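Local structure of Lys-gingipain W83 (Porphyromonas gingivalis, 6I9A) at residues Val208-Tyr213 and Tyr241-Gly246; Asn323-Ile328 and Val365-Ala370. The protein is the catalytic part of a secreted cysteine protease that cleaves proteins after lysine and may act as a virulence factor in periodontal disease. All blocks are in the same frame, centred on the assembly; numbering follows the deposited sequence.

Overall arrangement
Contact 1 joins two neighbouring parallel strands in the middle of the six-stranded sheet of the catalytic domain. Contact 2 joins the start of helix 325-342 to the loop that follows the edge strand 357-361. Both are buried, but contact 2 includes partly exposed residues and a sodium ion, whereas every touching residue of contact 1 is buried. Contact 1 relies on a regular run of backbone bonds, one added asparagine bond, and apolar side chains. Contact 2 uses one backbone bond, a water bridge and a metal-bound amide. Their centres lie about 11 Å apart. Leu-243 and Ile-245 pack on Ile-328, and Leu-243 also meets Val-325 and Pro-367, so both the helix start and the loop lie against the sheet.

Contact 1: residues Val208-Tyr213 and Tyr241-Gly246; sequences VSFANY and YFLAIG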
loop_
_atom_site.group_PDB
_atom_site.type_symbol
_atom_site.label_atom_id
_atom_site.label_comp_id
_atom_site.label_asym_id
_atom_site.label_seq_id
_atom_site.Cartn_x
_atom_site.Cartn_y
_atom_site.Cartn_z
ATOM N N VAL A 208 2.944 -11.255 -12.869
ATOM C CA VAL A 208 3.849 -11.046 -11.747
ATOM C C VAL A 208 3.034 -10.422 -10.615
ATOM O O VAL A 208 2.051 -9.711 -10.863
ATOM C CB VAL A 208 5.057 -10.136 -12.083
ATOM C CG1 VAL A 208 6.014 -10.826 -13.057
ATOM C CG2 VAL A 208 4.609 -8.770 -12.605
ATOM N N SER A 209 3.478 -10.676 -9.383
ATOM C CA SER A 209 2.833 -10.084 -8.190
ATOM C C SER A 209 3.369 -8.671 -7.926
ATOM O O SER A 209 2.733 -7.879 -7.202
ATOM C CB SER A 209 3.101 -10.950 -6.941
ATOM O OG SER A 209 4.505 -11.095 -6.737
ATOM N N PHE A 210 4.578 -8.389 -8.412
ATOM C CA PHE A 210 5.345 -7.225 -7.991
ATOM C C PHE A 210 6.269 -6.864 -9.126
ATOM O O PHE A 210 6.901 -7.752 -9.721
ATOM C CB PHE A 210 6.170 -7.628 -6.757
ATOM C CG PHE A 210 7.068 -6.529 -6.218
ATOM C CD1 PHE A 210 6.520 -5.392 -5.619
ATOM C CD2 PHE A 210 8.459 -6.630 -6.300
ATOM C CE1 PHE A 210 7.356 -4.407 -5.087
ATOM C CE2 PHE A 210 9.288 -5.631 -5.760
ATOM C CZ PHE A 210 8.725 -4.546 -5.158
ATOM N N ALA A 211 6.380 -5.573 -9.407
ATOM C CA ALA A 211 7.294 -5.044 -10.421
ATOM C C ALA A 211 7.978 -3.841 -9.830
ATOM O O ALA A 211 7.291 -2.924 -9.340
ATOM C CB ALA A 211 6.532 -4.668 -11.670
ATOM N N ASN A 212 9.334 -3.821 -9.873
ATOM C CA ASN A 212 10.082 -2.663 -9.341
ATOM C C ASN A 212 11.117 -2.258 -10.378
ATOM O O ASN A 212 11.922 -3.084 -10.834
ATOM C CB ASN A 212 10.758 -3.063 -8.041
ATOM C CG ASN A 212 11.515 -2.002 -7.263
ATOM O OD1 ASN A 212 12.308 -2.368 -6.400
ATOM N ND2 ASN A 212 11.260 -0.715 -7.502
ATOM N N TYR A 213 11.051 -0.986 -10.773
ATOM C CA TYR A 213 11.948 -0.356 -11.727
ATOM C C TYR A 213 12.717 0.729 -10.981
ATOM O O TYR A 213 12.117 1.582 -10.314
ATOM C CB TYR A 213 11.093 0.255 -12.861
ATOM C CG TYR A 213 11.844 1.161 -13.807
ATOM C CD1 TYR A 213 11.964 2.523 -13.540
ATOM C CD2 TYR A 213 12.352 0.684 -15.008
ATOM C CE1 TYR A 213 12.569 3.390 -14.440
ATOM C CE2 TYR A 213 12.968 1.546 -15.923
ATOM C CZ TYR A 213 13.067 2.900 -15.633
ATOM O OH TYR A 213 13.700 3.741 -16.539
ATOM N N TYR A 241 -3.117 -9.094 -10.930
ATOM C CA TYR A 241 -2.803 -7.720 -10.588
ATOM C C TYR A 241 -1.631 -7.628 -9.646
ATOM O O TYR A 241 -1.464 -8.386 -8.704
ATOM C CB TYR A 241 -4.055 -7.017 -10.003
ATOM C CG TYR A 241 -5.239 -7.257 -10.917
ATOM C CD1 TYR A 241 -5.170 -6.943 -12.274
ATOM C CD2 TYR A 241 -6.371 -7.914 -10.450
ATOM C CE1 TYR A 241 -6.205 -7.284 -13.145
ATOM C CE2 TYR A 241 -7.438 -8.237 -11.317
ATOM C CZ TYR A 241 -7.339 -7.917 -12.662
ATOM O OH TYR A 241 -8.323 -8.240 -13.574
ATOM N N PHE A 242 -0.801 -6.587 -9.875
ATOM C CA PHE A 242 0.452 -6.431 -9.133
ATOM C C PHE A 242 0.520 -5.127 -8.329
ATOM O O PHE A 242 -0.229 -4.160 -8.579
ATOM C CB PHE A 242 1.664 -6.552 -10.107
ATOM C CG PHE A 242 1.570 -5.707 -11.370
ATOM C CD1 PHE A 242 1.845 -4.336 -11.355
ATOM C CD2 PHE A 242 1.277 -6.309 -12.590
ATOM C CE1 PHE A 242 1.737 -3.589 -12.524
ATOM C CE2 PHE A 242 1.196 -5.568 -13.747
ATOM C CZ PHE A 242 1.449 -4.234 -13.726
ATOM N N LEU A 243 1.505 -5.105 -7.424
ATOM C CA LEU A 243 2.014 -3.852 -6.858
ATOM C C LEU A 243 3.201 -3.443 -7.739
ATOM O O LEU A 243 4.058 -4.289 -8.039
ATOM C CB LEU A 243 2.519 -4.137 -5.439
ATOM C CG LEU A 243 3.376 -3.012 -4.816
ATOM C CD1 LEU A 243 2.610 -1.691 -4.669
ATOM C CD2 LEU A 243 3.887 -3.439 -3.453
ATOM N N ALA A 244 3.240 -2.183 -8.175
ATOM C CA ALA A 244 4.416 -1.687 -8.914
ATOM C C ALA A 244 5.024 -0.550 -8.124
ATOM O O ALA A 244 4.303 0.274 -7.515
ATOM C CB ALA A 244 4.023 -1.250 -10.307
ATOM N N ILE A 245 6.354 -0.486 -8.173
ATOM C CA ILE A 245 7.124 0.595 -7.488
ATOM C C ILE A 245 8.091 1.171 -8.511
ATOM O O ILE A 245 8.946 0.440 -9.073
ATOM C CB ILE A 245 7.883 0.057 -6.264
ATOM C CG1 ILE A 245 6.883 -0.560 -5.272
ATOM C CG2 ILE A 245 8.702 1.200 -5.618
ATOM C CD1 ILE A 245 7.515 -1.024 -3.959
ATOM N N GLY A 246 7.952 2.462 -8.775
ATOM C CA GLY A 246 8.866 3.194 -9.655
ATOM C C GLY A 246 9.788 4.059 -8.802
ATOM O O GLY A 246 9.356 5.083 -8.251
#
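Phe-210 to Tyr-213 pair in register with Leu-243 to Gly-246 as adjacent parallel strands. The axes of the short strands 210-213 and 242-246 come within 4.7 Å and run 8° from parallel. They are central strands of the alpha/beta caspase-like fold of clan CD peptidases. Hydrogen bonds run from Leu-243 N to Ser-209 O, from Ala-211 N to Leu-243 O, from Ile-245 N to Ala-211 O and from Tyr-213 N to Ile-245 O. Phe-210 and Leu-243 lie alongside each other on one face, with CD1 of Phe-210 3.9 Å from CD2 of Leu-243. The Phe-210 ring presents its edge to Ile-245, whose CD1 lies in the ring plane, 3.6 Å from Phe-210 CE1. Ala-211 and Ala-244 are on the other face, next to Leu-204 of helix 202-206 and Tyr-276 respectively. Val-208 O lies 3.3 Å from Phe-242 CB, at the ring edge.

Strand 152-157 flanks the first strand and strand 273-279 the second. Tyr-213 stacks on Trp-222, and its OH hydrogen-bonds to His-216 O and Asp-224 N. This end leads toward His-216, the probable proton donor, and the nucleophile Cys-249.

Asn-212 has CG anti to its backbone N (chi1 -176°), which carries the amide to the neighbouring strand. Tyr-313 OH holds its OD1. ND2 is shared between Asn-247 OD1 and Ile-245 O. That carbonyl takes two donors: Tyr-213 N nearly straight on, and Asn-212 ND2 at 3.0 Å from above the carbonyl plane.

Contact 2: residues Asn323-Ile328 and Val365-Ala370; sequences NTVNSI and VMPYRA. With NA (sodium ion), chain E.
Asn-323 OD1 binds the sodium ion at 2.4 Å and also meets NH1 of Arg-369 at 2.9 Å. The arginine bond is weak, with an N-H...O angle of 130°. The two side chains cross at about a right angle, and the amide and guanidinium planes are 29° apart. Backbone carbonyls of Ala-315, Thr-316, Leu-318, Ser-321 and Tyr-322 complete the sodium site. Glu-319 O holds the Asn-323 ND2.

Val-325 N donates a hydrogen bond to Val-365 O at 2.9 Å. A water bridges Asn-323 O and Pro-367 O, donating to both at 2.8 Å. Thr-324 is the N-cap of helix 325-342. Its OG1, set between the backbone N and carbonyl carbon (chi1 64°), accepts from Ser-327 N.

Apolar groups fill in around these bonds. Val-325 CG2 packs 3.7 Å from Pro-367 CG, and Met-366 CG meets Thr-324 CG2. Tyr-274 of strand 273-279 touches Val-325, Val-365 and Pro-367.

The backbone bond and the water tie the helix start to the loop. Arg-369 adds a weak link to the sodium site. The sodium ion, with a smaller share from Arg-369, probably polarises the CG-OD1 bond of the Asn-323 side chain.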
loop_
_atom_site.group_PDB
_atom_site.type_symbol
_atom_site.label_atom_id
_atom_site.label_comp_id
_atom_site.label_asym_id
_atom_site.label_seq_id
_atom_site.Cartn_x
_atom_site.Cartn_y
_atom_site.Cartn_z
ATOM N N ASN A 323 3.637 -4.884 6.720
ATOM C CA ASN A 323 2.902 -5.822 5.872
ATOM C C ASN A 323 1.895 -5.163 4.952
ATOM O O ASN A 323 1.229 -5.903 4.216
ATOM C CB ASN A 323 2.242 -6.913 6.749
ATOM C CG ASN A 323 3.316 -7.827 7.283
ATOM O OD1 ASN A 323 4.333 -8.064 6.593
ATOM N ND2 ASN A 323 3.174 -8.350 8.493
ATOM N N THR A 324 1.794 -3.832 4.912
ATOM C CA THR A 324 0.906 -3.137 3.976
ATOM C C THR A 324 1.706 -2.498 2.855
ATOM O O THR A 324 2.903 -2.234 2.992
ATOM C CB THR A 324 0.071 -2.110 4.704
ATOM O OG1 THR A 324 0.927 -1.096 5.256
ATOM C CG2 THR A 324 -0.866 -2.729 5.720
ATOM N N VAL A 325 1.012 -2.103 1.818
ATOM C CA VAL A 325 1.620 -1.306 0.729
ATOM C C VAL A 325 2.164 0.012 1.306
ATOM O O VAL A 325 3.318 0.387 1.070
ATOM C CB VAL A 325 0.585 -1.018 -0.381
ATOM C CG1 VAL A 325 1.147 0.016 -1.365
ATOM C CG2 VAL A 325 0.223 -2.305 -1.133
ATOM N N ASN A 326 1.338 0.730 2.105
ATOM C CA ASN A 326 1.851 1.994 2.657
ATOM C C ASN A 326 3.105 1.748 3.461
ATOM O O ASN A 326 4.016 2.594 3.429
ATOM C CB ASN A 326 0.813 2.673 3.563
ATOM C CG ASN A 326 0.054 3.743 2.815
ATOM O OD1 ASN A 326 -1.055 3.523 2.304
ATOM N ND2 ASN A 326 0.632 4.945 2.732
ATOM N N SER A 327 3.193 0.656 4.233
ATOM C CA SER A 327 4.359 0.441 5.080
ATOM C C SER A 327 5.629 0.232 4.259
ATOM O O SER A 327 6.720 0.487 4.774
ATOM C CB SER A 327 4.128 -0.709 6.055
ATOM O OG SER A 327 4.173 -1.968 5.401
ATOM N N ILE A 328 5.535 -0.276 3.035
ATOM C CA ILE A 328 6.751 -0.462 2.178
ATOM C C ILE A 328 7.322 0.925 1.898
ATOM O O ILE A 328 8.537 1.159 2.009
ATOM C CB ILE A 328 6.410 -1.225 0.892
ATOM C CG1 ILE A 328 5.893 -2.634 1.229
ATOM C CG2 ILE A 328 7.604 -1.270 -0.037
ATOM C CD1 ILE A 328 5.362 -3.385 0.025
ATOM N N VAL A 365 -3.789 -2.513 1.240
ATOM C CA VAL A 365 -3.610 -3.935 0.870
ATOM C C VAL A 365 -2.373 -4.459 1.586
ATOM O O VAL A 365 -1.336 -3.763 1.707
ATOM C CB VAL A 365 -3.454 -4.055 -0.661
ATOM C CG1 VAL A 365 -3.021 -5.473 -1.067
ATOM C CG2 VAL A 365 -4.742 -3.661 -1.381
ATOM N N MET A 366 -2.427 -5.712 2.011
ATOM C CA MET A 366 -1.315 -6.472 2.534
ATOM C C MET A 366 -0.773 -7.364 1.418
ATOM O O MET A 366 -1.371 -8.407 1.118
ATOM C CB MET A 366 -1.704 -7.338 3.744
ATOM C CG MET A 366 -1.970 -6.519 4.966
ATOM S SD MET A 366 -1.821 -7.560 6.409
ATOM C CE MET A 366 -2.226 -6.381 7.692
ATOM N N PRO A 367 0.316 -7.014 0.755
ATOM C CA PRO A 367 0.775 -7.845 -0.359
ATOM C C PRO A 367 1.224 -9.200 0.134
ATOM O O PRO A 367 1.914 -9.346 1.150
ATOM C CB PRO A 367 1.955 -7.054 -0.972
ATOM C CG PRO A 367 1.694 -5.616 -0.506
ATOM C CD PRO A 367 1.147 -5.797 0.895
ATOM N N TYR A 368 0.906 -10.229 -0.680
ATOM C CA TYR A 368 1.447 -11.566 -0.424
ATOM C C TYR A 368 2.955 -11.569 -0.751
ATOM O O TYR A 368 3.478 -10.661 -1.426
ATOM C CB TYR A 368 0.700 -12.621 -1.308
ATOM C CG TYR A 368 -0.803 -12.538 -1.177
ATOM C CD1 TYR A 368 -1.426 -12.730 0.053
ATOM C CD2 TYR A 368 -1.600 -12.265 -2.281
ATOM C CE1 TYR A 368 -2.807 -12.643 0.180
ATOM C CE2 TYR A 368 -2.987 -12.178 -2.177
ATOM C CZ TYR A 368 -3.585 -12.338 -0.930
ATOM O OH TYR A 368 -4.943 -12.197 -0.752
ATOM N N ARG A 369 3.653 -12.571 -0.235
ATOM C CA ARG A 369 5.073 -12.756 -0.484
ATOM C C ARG A 369 5.222 -14.154 -1.028
ATOM O O ARG A 369 5.290 -15.132 -0.264
ATOM C CB ARG A 369 5.878 -12.533 0.781
ATOM C CG ARG A 369 5.878 -11.076 1.252
ATOM C CD ARG A 369 6.695 -10.904 2.577
ATOM N NE ARG A 369 6.064 -11.531 3.744
ATOM C CZ ARG A 369 5.171 -10.929 4.518
ATOM N NH1 ARG A 369 4.721 -9.737 4.203
ATOM N NH2 ARG A 369 4.644 -11.573 5.573
ATOM N N ALA A 370 5.215 -14.264 -2.349
ATOM C CA ALA A 370 5.100 -15.539 -3.084
ATOM C C ALA A 370 3.719 -16.171 -2.746
ATOM O O ALA A 370 2.755 -15.418 -2.571
ATOM C CB ALA A 370 6.298 -16.449 -2.816
HETATM NA NA NA E . 6.608 -7.224 6.340
HETATM O O HOH W 1 1.553 -8.679 3.872
#